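Side-chain contacts in uncharacterized protein (PDB 4IYK), which is of unknown function but may bind carbohydrate, and combines a transthyretin-like N-terminal domain with an E-set-like C-terminal domain: residues Lys110-Glu115 with Asn216-Val221; Asn119-Thr124 with Ile139-Phe144; Leu180-Gly185 with Asp189-Ser194. All blocks are in the same frame, centred on the assembly; numbering follows the deposited sequence.

Contact 1: Lys110-Glu115 with Asn216-Val221; sequences KSPKVE and NYAPVV
Pro112 and Ala218 meet methyl to ring: CB of Ala218 lies 3.6 Å from CB of Pro112 and 3.8 Å from its CG, so one edge of the pyrrolidine takes up the methyl. Beside them the ring of Pro219 adds a looser contact, its CD 4.3 Å from CG of Pro112. Further along, Val114 and Val221 cross at a slant, with their CB atoms 4.0 Å apart. Both valines hold CG1 anti to the backbone N (chi1 -173° in Val114, 179° in Val221), which leaves the two CG2 methyls facing each other at 4.0 Å. CG1 of Val221 instead rests 3.7 Å from the carbonyl O of Val114. The chain turns a corner at Ser111, and beyond it runs as part of strand 107-117, an outer strand of its sheet, its backbone bonded to Thr124 and Thr122 of strand 120-129. Ala218 is bonded through its backbone to Ile201 on the other sheet, and Ile201 also touches Pro112 and Val114, while Phe199 lies against Val114. The two segments belong to different sheets of the C-terminal domain. The contact is van der Waals packing, nearly all carbon on carbon, so shape rather than polar bonding sets how these sheet margins fit, near the surface.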
loop_
_atom_site.group_PDB
_atom_site.type_symbol
_atom_site.label_atom_id
_atom_site.label_comp_id
_atom_site.label_asym_id
_atom_site.label_seq_id
_atom_site.Cartn_x
_atom_site.Cartn_y
_atom_site.Cartn_z
ATOM N N LYS A 110 9.581 -6.828 -5.239
ATOM C CA LYS A 110 10.599 -6.671 -6.273
ATOM C C LYS A 110 10.246 -7.380 -7.572
ATOM O O LYS A 110 9.666 -8.472 -7.568
ATOM C CB LYS A 110 11.975 -7.159 -5.783
ATOM C CG LYS A 110 12.458 -6.513 -4.473
ATOM C CD LYS A 110 12.528 -4.968 -4.507
ATOM C CE LYS A 110 13.705 -4.394 -5.270
ATOM N NZ LYS A 110 13.672 -2.907 -5.278
ATOM N N SER A 111 10.685 -6.761 -8.691
ATOM C CA SER A 111 10.475 -7.224 -10.061
ATOM C C SER A 111 9.000 -7.672 -10.277
ATOM O O SER A 111 8.784 -8.783 -10.764
ATOM C CB SER A 111 11.452 -8.355 -10.378
ATOM O OG SER A 111 12.784 -7.893 -10.235
ATOM N N PRO A 112 7.971 -6.891 -9.852
ATOM C CA PRO A 112 6.598 -7.366 -10.036
ATOM C C PRO A 112 6.214 -7.432 -11.512
ATOM O O PRO A 112 6.570 -6.545 -12.295
ATOM C CB PRO A 112 5.770 -6.324 -9.280
ATOM C CG PRO A 112 6.557 -5.089 -9.373
ATOM C CD PRO A 112 7.976 -5.541 -9.244
ATOM N N LYS A 113 5.524 -8.510 -11.886
ATOM C CA LYS A 113 5.026 -8.752 -13.239
ATOM C C LYS A 113 3.631 -9.358 -13.132
ATOM O O LYS A 113 3.475 -10.341 -12.421
ATOM C CB LYS A 113 5.989 -9.702 -13.972
ATOM C CG LYS A 113 6.041 -9.561 -15.480
ATOM C CD LYS A 113 7.025 -10.588 -16.049
ATOM C CE LYS A 113 7.098 -10.594 -17.559
ATOM N NZ LYS A 113 7.933 -11.721 -18.072
ATOM N N VAL A 114 2.614 -8.759 -13.794
ATOM C CA VAL A 114 1.249 -9.305 -13.796
ATOM C C VAL A 114 0.816 -9.417 -15.261
ATOM O O VAL A 114 0.774 -8.406 -15.971
ATOM C CB VAL A 114 0.207 -8.524 -12.938
ATOM C CG1 VAL A 114 -1.126 -9.273 -12.887
ATOM C CG2 VAL A 114 0.718 -8.258 -11.520
ATOM N N GLU A 115 0.543 -10.635 -15.726
ATOM C CA GLU A 115 0.132 -10.764 -17.110
ATOM C C GLU A 115 -0.910 -11.853 -17.320
ATOM O O GLU A 115 -1.058 -12.786 -16.521
ATOM C CB GLU A 115 1.334 -10.977 -18.058
ATOM C CG GLU A 115 2.296 -12.088 -17.691
ATOM C CD GLU A 115 3.523 -12.168 -18.581
ATOM O OE1 GLU A 115 4.044 -11.102 -18.986
ATOM O OE2 GLU A 115 3.977 -13.301 -18.856
ATOM N N ASN A 216 1.884 -4.245 2.140
ATOM C CA ASN A 216 2.755 -3.545 1.219
ATOM C C ASN A 216 2.318 -3.976 -0.187
ATOM O O ASN A 216 1.776 -5.055 -0.344
ATOM C CB ASN A 216 4.203 -3.852 1.501
ATOM C CG ASN A 216 4.699 -3.184 2.757
ATOM O OD1 ASN A 216 4.980 -3.839 3.739
ATOM N ND2 ASN A 216 4.818 -1.861 2.749
ATOM N N TYR A 217 2.543 -3.131 -1.193
ATOM C CA TYR A 217 2.089 -3.360 -2.553
ATOM C C TYR A 217 3.108 -3.037 -3.616
ATOM O O TYR A 217 3.968 -2.180 -3.440
ATOM C CB TYR A 217 0.860 -2.445 -2.820
ATOM C CG TYR A 217 -0.351 -2.755 -1.973
ATOM C CD1 TYR A 217 -1.146 -3.859 -2.243
ATOM C CD2 TYR A 217 -0.675 -1.967 -0.867
ATOM C CE1 TYR A 217 -2.272 -4.148 -1.474
ATOM C CE2 TYR A 217 -1.791 -2.250 -0.082
ATOM C CZ TYR A 217 -2.593 -3.340 -0.397
ATOM O OH TYR A 217 -3.722 -3.621 0.319
ATOM N N ALA A 218 2.927 -3.679 -4.762
ATOM C CA ALA A 218 3.584 -3.378 -6.020
ATOM C C ALA A 218 2.638 -2.418 -6.775
ATOM O O ALA A 218 1.473 -2.348 -6.393
ATOM C CB ALA A 218 3.799 -4.651 -6.821
ATOM N N PRO A 219 3.077 -1.644 -7.792
ATOM C CA PRO A 219 2.123 -0.755 -8.494
ATOM C C PRO A 219 1.016 -1.550 -9.226
ATOM O O PRO A 219 1.234 -2.697 -9.643
ATOM C CB PRO A 219 3.016 0.024 -9.486
ATOM C CG PRO A 219 4.424 -0.133 -8.949
ATOM C CD PRO A 219 4.433 -1.524 -8.363
ATOM N N VAL A 220 -0.175 -0.951 -9.335
ATOM C CA VAL A 220 -1.362 -1.519 -10.011
ATOM C C VAL A 220 -1.056 -1.799 -11.507
ATOM O O VAL A 220 -0.377 -1.005 -12.162
ATOM C CB VAL A 220 -2.569 -0.565 -9.849
ATOM C CG1 VAL A 220 -3.723 -0.966 -10.761
ATOM C CG2 VAL A 220 -3.033 -0.508 -8.407
ATOM N N VAL A 221 -1.537 -2.956 -12.029
ATOM C CA VAL A 221 -1.407 -3.361 -13.436
ATOM C C VAL A 221 -2.836 -3.498 -14.011
ATOM O O VAL A 221 -3.616 -4.301 -13.509
ATOM C CB VAL A 221 -0.587 -4.663 -13.608
ATOM C CG1 VAL A 221 -0.489 -5.082 -15.084
ATOM C CG2 VAL A 221 0.806 -4.527 -12.985
#

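Contact 2: Asn119-Thr124 with Ile139-Phe144; sequences NVITAT and IQLFAF
A small, wholly apolar contact in the buried interior links the three-stranded sheet, through strand 120-129, to the five-stranded sheet, through strand 135-144. Leu141 supplies everything from its side. Its CG stands anti to the backbone N (chi1 -179°), which carries the forked end across the gap to the opposing strand. Both prongs straddle the methyl of Ala123, whose CB is 3.8 Å from CD2 and 3.9 Å from CD1 of Leu141. CD2 also reaches the branch methyl of Ile121, with CG2 of that residue at 4.1 Å, and the two side chains cross at about a right angle. The remaining arm of Ile121 leads away from Leu141. This is the face-to-face packing of a beta sandwich, consistent with the E-set-like, immunoglobulin-type fold expected for this domain: aliphatic side chains from the two sheets pack against each other between them, and the closest CA pair of the two segments, Ala123 and Leu141, is 7.1 Å apart. Phe199 of strand 196-206 touches both Ile121 and Leu141, and Ile201 of the same strand touches Ala123. Ile182 of strand 178-183 also packs on Leu141.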
loop_
_atom_site.group_PDB
_atom_site.type_symbol
_atom_site.label_atom_id
_atom_site.label_comp_id
_atom_site.label_asym_id
_atom_site.label_seq_id
_atom_site.Cartn_x
_atom_site.Cartn_y
_atom_site.Cartn_z
ATOM N N ASN A 119 -6.379 -17.799 -20.543
ATOM C CA ASN A 119 -7.482 -17.431 -19.663
ATOM C C ASN A 119 -7.036 -17.380 -18.182
ATOM O O ASN A 119 -7.838 -17.611 -17.270
ATOM C CB ASN A 119 -8.606 -18.455 -19.854
ATOM C CG ASN A 119 -9.970 -17.833 -19.836
ATOM O OD1 ASN A 119 -10.156 -16.709 -20.315
ATOM N ND2 ASN A 119 -10.962 -18.570 -19.319
ATOM N N VAL A 120 -5.758 -17.098 -17.942
ATOM C CA VAL A 120 -5.240 -17.048 -16.568
ATOM C C VAL A 120 -4.436 -15.769 -16.383
ATOM O O VAL A 120 -3.633 -15.414 -17.246
ATOM C CB VAL A 120 -4.388 -18.300 -16.197
ATOM C CG1 VAL A 120 -3.830 -18.193 -14.771
ATOM C CG2 VAL A 120 -5.171 -19.603 -16.356
ATOM N N ILE A 121 -4.645 -15.099 -15.243
ATOM C CA ILE A 121 -3.870 -13.944 -14.808
ATOM C C ILE A 121 -2.793 -14.510 -13.884
ATOM O O ILE A 121 -3.136 -15.184 -12.922
ATOM C CB ILE A 121 -4.737 -12.847 -14.124
ATOM C CG1 ILE A 121 -5.957 -12.432 -15.000
ATOM C CG2 ILE A 121 -3.869 -11.637 -13.721
ATOM C CD1 ILE A 121 -5.659 -11.736 -16.309
ATOM N N THR A 122 -1.500 -14.289 -14.202
ATOM C CA THR A 122 -0.384 -14.776 -13.382
ATOM C C THR A 122 0.478 -13.611 -12.890
ATOM O O THR A 122 0.889 -12.768 -13.684
ATOM C CB THR A 122 0.468 -15.817 -14.150
ATOM O OG1 THR A 122 -0.341 -16.962 -14.374
ATOM C CG2 THR A 122 1.703 -16.274 -13.367
ATOM N N ALA A 123 0.799 -13.620 -11.580
ATOM C CA ALA A 123 1.674 -12.642 -10.944
ATOM C C ALA A 123 2.962 -13.332 -10.514
ATOM O O ALA A 123 2.911 -14.446 -9.997
ATOM C CB ALA A 123 0.979 -12.009 -9.741
ATOM N N THR A 124 4.114 -12.727 -10.826
ATOM C CA THR A 124 5.437 -13.226 -10.438
ATOM C C THR A 124 6.179 -12.067 -9.813
ATOM O O THR A 124 6.022 -10.916 -10.245
ATOM C CB THR A 124 6.207 -13.887 -11.597
ATOM O OG1 THR A 124 6.355 -12.952 -12.663
ATOM C CG2 THR A 124 5.548 -15.169 -12.086
ATOM N N ILE A 139 0.582 -13.346 1.086
ATOM C CA ILE A 139 0.781 -12.808 -0.271
ATOM C C ILE A 139 -0.570 -12.942 -0.995
ATOM O O ILE A 139 -1.316 -13.917 -0.780
ATOM C CB ILE A 139 1.983 -13.368 -1.097
ATOM C CG1 ILE A 139 1.915 -14.906 -1.266
ATOM C CG2 ILE A 139 3.328 -12.888 -0.514
ATOM C CD1 ILE A 139 2.772 -15.499 -2.419
ATOM N N GLN A 140 -0.912 -11.925 -1.802
ATOM C CA GLN A 140 -2.181 -11.925 -2.493
ATOM C C GLN A 140 -2.145 -11.073 -3.736
ATOM O O GLN A 140 -1.512 -10.003 -3.762
ATOM C CB GLN A 140 -3.305 -11.433 -1.553
ATOM C CG GLN A 140 -4.712 -11.589 -2.145
ATOM C CD GLN A 140 -5.778 -11.599 -1.084
ATOM O OE1 GLN A 140 -5.521 -11.432 0.099
ATOM N NE2 GLN A 140 -7.001 -11.711 -1.490
ATOM N N LEU A 141 -2.851 -11.566 -4.774
ATOM C CA LEU A 141 -3.070 -10.859 -6.018
ATOM C C LEU A 141 -4.477 -10.288 -5.951
ATOM O O LEU A 141 -5.458 -11.012 -6.152
ATOM C CB LEU A 141 -2.848 -11.764 -7.263
ATOM C CG LEU A 141 -3.037 -11.094 -8.643
ATOM C CD1 LEU A 141 -2.102 -9.873 -8.821
ATOM C CD2 LEU A 141 -2.812 -12.110 -9.783
ATOM N N PHE A 142 -4.582 -8.996 -5.585
ATOM C CA PHE A 142 -5.887 -8.346 -5.482
ATOM C C PHE A 142 -6.388 -7.950 -6.846
ATOM O O PHE A 142 -5.599 -7.564 -7.703
ATOM C CB PHE A 142 -5.841 -7.127 -4.545
ATOM C CG PHE A 142 -5.453 -7.488 -3.132
ATOM C CD1 PHE A 142 -6.390 -8.037 -2.251
ATOM C CD2 PHE A 142 -4.135 -7.338 -2.692
ATOM C CE1 PHE A 142 -6.030 -8.358 -0.933
ATOM C CE2 PHE A 142 -3.774 -7.667 -1.375
ATOM C CZ PHE A 142 -4.720 -8.195 -0.512
ATOM N N ALA A 143 -7.706 -8.023 -7.040
ATOM C CA ALA A 143 -8.358 -7.610 -8.282
ATOM C C ALA A 143 -9.583 -6.719 -8.023
ATOM O O ALA A 143 -10.361 -6.982 -7.094
ATOM C CB ALA A 143 -8.780 -8.847 -9.082
ATOM N N PHE A 144 -9.783 -5.681 -8.870
ATOM C CA PHE A 144 -10.982 -4.830 -8.806
ATOM C C PHE A 144 -11.279 -4.173 -10.169
ATOM O O PHE A 144 -10.398 -4.091 -11.020
ATOM C CB PHE A 144 -10.904 -3.756 -7.694
ATOM C CG PHE A 144 -12.279 -3.386 -7.186
ATOM C CD1 PHE A 144 -13.043 -4.302 -6.455
ATOM C CD2 PHE A 144 -12.830 -2.138 -7.470
ATOM C CE1 PHE A 144 -14.312 -3.957 -5.984
ATOM C CE2 PHE A 144 -14.113 -1.800 -7.018
ATOM C CZ PHE A 144 -14.854 -2.712 -6.294
#

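Contact 3: Leu180-Gly185 with Asp189-Ser194; sequences LSIDLG and DVLKYS
The connection from edge strand 178-183 to strand 196-206 folds back over the end of the sandwich core, and Leu191 is the residue that turns inward from it. One methyl does the work: CD1 of Leu191 lies 3.6 Å from CG2 of Ile182 and 3.9 Å from CD2 of Leu184, and so touches the last part of the strand and the first residue after it together. Leu191 meets each of these side chains at about a right angle. Ile182 presents its branch methyl because CG2 is the group anti to the backbone N, while CG1 lies beside that nitrogen (chi1 -57°). In Leu184 the bond leaving the backbone does not aim at Leu191, yet the end of the side chain comes nearer and brings CD2 to the contact.

A water bridges the backbones next to this apolar group. It donates a hydrogen bond to O of Leu191 at 2.7 Å and a weak one to O of Leu184 at 3.4 Å, a bridge firm at Leu191 and weak at Leu184, between main chains that do not pair with each other. Leu157 and Phe199 also pack on Ile182, and Tyr197 and Leu225 on Leu191, extending the apolar cluster to a nearby loop, strand 196-206 and the C-terminus. Such an inward-turned loop leucine, packed on the end of an outer strand, is a common way for beta-sandwich domains to continue their core into a connecting loop.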
loop_
_atom_site.group_PDB
_atom_site.type_symbol
_atom_site.label_atom_id
_atom_site.label_comp_id
_atom_site.label_asym_id
_atom_site.label_seq_id
_atom_site.Cartn_x
_atom_site.Cartn_y
_atom_site.Cartn_z
ATOM N N LEU A 180 1.395 -16.184 -8.046
ATOM C CA LEU A 180 -0.034 -16.159 -7.707
ATOM C C LEU A 180 -0.820 -16.186 -9.014
ATOM O O LEU A 180 -0.328 -15.711 -10.034
ATOM C CB LEU A 180 -0.439 -14.970 -6.805
ATOM C CG LEU A 180 0.253 -14.935 -5.421
ATOM C CD1 LEU A 180 0.141 -13.569 -4.804
ATOM C CD2 LEU A 180 -0.280 -16.039 -4.468
ATOM N N SER A 181 -2.004 -16.799 -8.997
ATOM C CA SER A 181 -2.824 -17.003 -10.191
ATOM C C SER A 181 -4.287 -16.749 -9.961
ATOM O O SER A 181 -4.820 -17.099 -8.894
ATOM C CB SER A 181 -2.698 -18.456 -10.662
ATOM O OG SER A 181 -1.489 -18.704 -11.353
ATOM N N ILE A 182 -4.967 -16.264 -11.028
ATOM C CA ILE A 182 -6.416 -16.129 -11.100
ATOM C C ILE A 182 -6.867 -16.801 -12.410
ATOM O O ILE A 182 -6.414 -16.409 -13.486
ATOM C CB ILE A 182 -6.959 -14.682 -10.972
ATOM C CG1 ILE A 182 -6.503 -14.006 -9.644
ATOM C CG2 ILE A 182 -8.505 -14.685 -11.077
ATOM C CD1 ILE A 182 -6.459 -12.475 -9.724
ATOM N N ASP A 183 -7.731 -17.820 -12.309
ATOM C CA ASP A 183 -8.296 -18.485 -13.483
ATOM C C ASP A 183 -9.512 -17.668 -13.881
ATOM O O ASP A 183 -10.436 -17.542 -13.084
ATOM C CB ASP A 183 -8.657 -19.966 -13.176
ATOM C CG ASP A 183 -9.177 -20.750 -14.379
ATOM O OD1 ASP A 183 -10.210 -20.351 -14.956
ATOM O OD2 ASP A 183 -8.585 -21.770 -14.711
ATOM N N LEU A 184 -9.523 -17.117 -15.095
ATOM C CA LEU A 184 -10.619 -16.260 -15.539
ATOM C C LEU A 184 -11.927 -17.001 -15.734
ATOM O O LEU A 184 -12.975 -16.414 -15.454
ATOM C CB LEU A 184 -10.235 -15.489 -16.803
ATOM C CG LEU A 184 -9.073 -14.501 -16.581
ATOM C CD1 LEU A 184 -8.667 -13.819 -17.908
ATOM C CD2 LEU A 184 -9.433 -13.481 -15.481
ATOM N N GLY A 185 -11.864 -18.257 -16.194
ATOM C CA GLY A 185 -13.042 -19.093 -16.424
ATOM C C GLY A 185 -13.785 -19.428 -15.142
ATOM O O GLY A 185 -15.014 -19.533 -15.136
ATOM N N ASP A 189 -17.870 -14.461 -13.268
ATOM C CA ASP A 189 -18.970 -13.730 -12.631
ATOM C C ASP A 189 -18.532 -12.306 -12.189
ATOM O O ASP A 189 -19.324 -11.361 -12.311
ATOM C CB ASP A 189 -19.530 -14.542 -11.425
ATOM C CG ASP A 189 -18.574 -14.808 -10.269
ATOM O OD1 ASP A 189 -17.340 -14.906 -10.513
ATOM O OD2 ASP A 189 -19.056 -14.935 -9.116
ATOM N N VAL A 190 -17.284 -12.149 -11.733
ATOM C CA VAL A 190 -16.785 -10.854 -11.247
ATOM C C VAL A 190 -15.636 -10.295 -12.117
ATOM O O VAL A 190 -15.307 -9.124 -11.981
ATOM C CB VAL A 190 -16.407 -10.884 -9.744
ATOM C CG1 VAL A 190 -17.641 -11.199 -8.891
ATOM C CG2 VAL A 190 -15.253 -11.853 -9.450
ATOM N N LEU A 191 -15.026 -11.121 -12.992
ATOM C CA LEU A 191 -13.969 -10.666 -13.919
ATOM C C LEU A 191 -14.532 -10.877 -15.303
ATOM O O LEU A 191 -14.376 -11.944 -15.886
ATOM C CB LEU A 191 -12.637 -11.424 -13.682
ATOM C CG LEU A 191 -11.933 -11.131 -12.337
ATOM C CD1 LEU A 191 -10.784 -12.089 -12.119
ATOM C CD2 LEU A 191 -11.438 -9.709 -12.264
ATOM N N LYS A 192 -15.295 -9.900 -15.772
ATOM C CA LYS A 192 -16.095 -10.033 -16.978
ATOM C C LYS A 192 -15.315 -9.848 -18.256
ATOM O O LYS A 192 -14.537 -8.918 -18.405
ATOM C CB LYS A 192 -17.300 -9.079 -16.944
ATOM C CG LYS A 192 -18.160 -9.245 -15.683
ATOM C CD LYS A 192 -19.445 -8.437 -15.797
ATOM C CE LYS A 192 -19.793 -7.715 -14.523
ATOM N NZ LYS A 192 -20.821 -6.658 -14.756
ATOM N N TYR A 193 -15.563 -10.738 -19.201
ATOM C CA TYR A 193 -14.950 -10.698 -20.516
ATOM C C TYR A 193 -15.137 -9.302 -21.173
ATOM O O TYR A 193 -16.224 -8.731 -21.082
ATOM C CB TYR A 193 -15.600 -11.789 -21.403
ATOM C CG TYR A 193 -15.109 -11.715 -22.828
ATOM C CD1 TYR A 193 -13.841 -12.177 -23.172
ATOM C CD2 TYR A 193 -15.877 -11.108 -23.820
ATOM C CE1 TYR A 193 -13.344 -12.026 -24.460
ATOM C CE2 TYR A 193 -15.383 -10.939 -25.109
ATOM C CZ TYR A 193 -14.123 -11.414 -25.427
ATOM O OH TYR A 193 -13.637 -11.280 -26.693
ATOM N N SER A 194 -14.079 -8.782 -21.834
ATOM C CA SER A 194 -14.015 -7.509 -22.570
ATOM C C SER A 194 -13.895 -6.279 -21.657
ATOM O O SER A 194 -13.807 -5.176 -22.189
ATOM C CB SER A 194 -15.197 -7.323 -23.538
ATOM O OG SER A 194 -16.427 -6.936 -22.936
HETATM O O HOH W 1 -13.685 -13.882 -17.685
#

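How the contacts relate
All three contacts lie in the C-terminal domain and join parts of one beta sandwich. Contact 2 sits between the others, its centre about 9 Å from the centre of each, whereas contacts 1 and 3, whose centres are about 18 Å apart, do not touch. The three-stranded sheet links them: strand 120-129 of contact 2 runs between 107-117 of contact 1 and 178-183 of contact 3, with probable backbone bonds on both sides, such as Thr122 N to Glu115 O and Ile121 N to Ile182 O. Along the chain, contact 1 closes a long loop enclosing contact 2 and then contact 3. Contact 1 thus joins the beginning and end of the domain near the surface, while contacts 2 and 3, closer in sequence, are buried.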